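Local coordinates for flagellar hook-associated protein 3 (Bacillus cereus, PDB 5ZIY), which probably forms, as a hook-associated protein, part of the junction that links the flagellar hook to the filament, at residues R51-Q54 against L55-A59. Numbering follows the deposited sequence.
Sequences RADQ and LTVQA
Arg51 lays its guanidinium against Leu55, one helical turn further on, in an i to i+4 pairing along helix 8-60. Leu55 CD2 sits over one face of the flat group, 3.5 Å from Arg51 NH2 and shifted toward the rim. Arg51 gets there because CG stands anti to the backbone N (chi1 177°) and the chain then bends at chi2 (74°), carrying NE and CZ forward along the helix across the leucine methyl. Arg51 NH2 also makes a long, weak ion pair with Glu75 of helix 67-87.

On another side of the helix, Thr56 turns its hydroxyl back onto the preceding turn. OG1 lies beside its own backbone N (chi1 -57°) and donates to Ala52 O at 2.8 Å. That carbonyl also takes the Thr56 N-H, at 3.0 Å, and the two donors come from opposite faces of its plane, which lets one oxygen take both; the hydroxyl proton of the buried Thr56 is thus used within its own helix. Val57 CG2 rests 3.4 Å from Asp53 O, which accepts the Val57 N-H.

This end of the long helix packs into a bundle: Arg51 and Leu55 meet Ile79 of helix 67-87, Thr56 meets Met150 and Met154 of helix 137-155, and Asp53 touches Leu166 of helix 162-204.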
loop_
_atom_site.group_PDB
_atom_site.type_symbol
_atom_site.label_atom_id
_atom_site.label_comp_id
_atom_site.label_asym_id
_atom_site.label_seq_id
_atom_site.Cartn_x
_atom_site.Cartn_y
_atom_site.Cartn_z
ATOM N N ARG A 51 -10.838 -8.535 9.940
ATOM C CA ARG A 51 -11.266 -8.556 11.338
ATOM C C ARG A 51 -12.492 -7.672 11.563
ATOM O O ARG A 51 -13.376 -8.034 12.306
ATOM C CB ARG A 51 -10.103 -8.156 12.251
ATOM C CG ARG A 51 -10.430 -8.059 13.748
ATOM C CD ARG A 51 -10.602 -9.383 14.419
ATOM N NE ARG A 51 -10.859 -9.231 15.855
ATOM C CZ ARG A 51 -11.474 -10.136 16.614
ATOM N NH1 ARG A 51 -11.905 -11.272 16.079
ATOM N NH2 ARG A 51 -11.683 -9.898 17.906
ATOM N N ALA A 52 -12.536 -6.526 10.888
ATOM C CA ALA A 52 -13.691 -5.604 10.959
ATOM C C ALA A 52 -14.943 -6.289 10.471
ATOM O O ALA A 52 -15.992 -6.151 11.105
ATOM C CB ALA A 52 -13.442 -4.319 10.135
ATOM N N ASP A 53 -14.832 -6.991 9.337
ATOM C CA ASP A 53 -15.935 -7.805 8.777
ATOM C C ASP A 53 -16.435 -8.854 9.793
ATOM O O ASP A 53 -17.629 -8.966 10.053
ATOM C CB ASP A 53 -15.457 -8.525 7.497
ATOM C CG ASP A 53 -16.494 -9.476 6.914
ATOM O OD1 ASP A 53 -17.468 -8.961 6.337
ATOM O OD2 ASP A 53 -16.339 -10.741 6.987
ATOM N N GLN A 54 -15.498 -9.602 10.365
ATOM C CA GLN A 54 -15.810 -10.635 11.355
ATOM C C GLN A 54 -16.584 -10.078 12.572
ATOM O O GLN A 54 -17.617 -10.613 12.948
ATOM C CB GLN A 54 -14.513 -11.353 11.785
ATOM C CG GLN A 54 -13.819 -12.167 10.642
ATOM C CD GLN A 54 -12.449 -12.783 11.032
ATOM O OE1 GLN A 54 -11.485 -12.070 11.362
ATOM N NE2 GLN A 54 -12.358 -14.101 10.948
ATOM N N LEU A 55 -16.078 -8.993 13.153
ATOM C CA LEU A 55 -16.692 -8.317 14.314
ATOM C C LEU A 55 -18.069 -7.702 14.009
ATOM O O LEU A 55 -18.886 -7.504 14.912
ATOM C CB LEU A 55 -15.782 -7.159 14.779
ATOM C CG LEU A 55 -14.426 -7.476 15.401
ATOM C CD1 LEU A 55 -13.642 -6.174 15.619
ATOM C CD2 LEU A 55 -14.571 -8.288 16.696
ATOM N N THR A 56 -18.272 -7.319 12.752
ATOM C CA THR A 56 -19.521 -6.771 12.318
ATOM C C THR A 56 -20.551 -7.884 12.081
ATOM O O THR A 56 -21.728 -7.670 12.284
ATOM C CB THR A 56 -19.354 -5.872 11.082
ATOM O OG1 THR A 56 -18.401 -4.822 11.369
ATOM C CG2 THR A 56 -20.675 -5.245 10.735
ATOM N N VAL A 57 -20.099 -9.060 11.661
ATOM C CA VAL A 57 -20.953 -10.236 11.607
ATOM C C VAL A 57 -21.408 -10.584 13.048
ATOM O O VAL A 57 -22.610 -10.808 13.286
ATOM C CB VAL A 57 -20.242 -11.421 10.861
ATOM C CG1 VAL A 57 -20.962 -12.752 11.073
ATOM C CG2 VAL A 57 -20.118 -11.119 9.358
ATOM N N GLN A 58 -20.479 -10.577 14.013
ATOM C CA GLN A 58 -20.829 -10.802 15.434
ATOM C C GLN A 58 -21.916 -9.822 15.853
ATOM O O GLN A 58 -22.922 -10.216 16.428
ATOM C CB GLN A 58 -19.623 -10.630 16.370
ATOM C CG GLN A 58 -18.672 -11.801 16.375
ATOM C CD GLN A 58 -17.421 -11.580 17.232
ATOM O OE1 GLN A 58 -17.353 -10.647 18.045
ATOM N NE2 GLN A 58 -16.442 -12.463 17.068
ATOM N N ALA A 59 -21.694 -8.545 15.558
ATOM C CA ALA A 59 -22.646 -7.474 15.891
ATOM C C ALA A 59 -24.053 -7.696 15.304
ATOM O O ALA A 59 -25.060 -7.420 15.938
ATOM C CB ALA A 59 -22.086 -6.145 15.413
#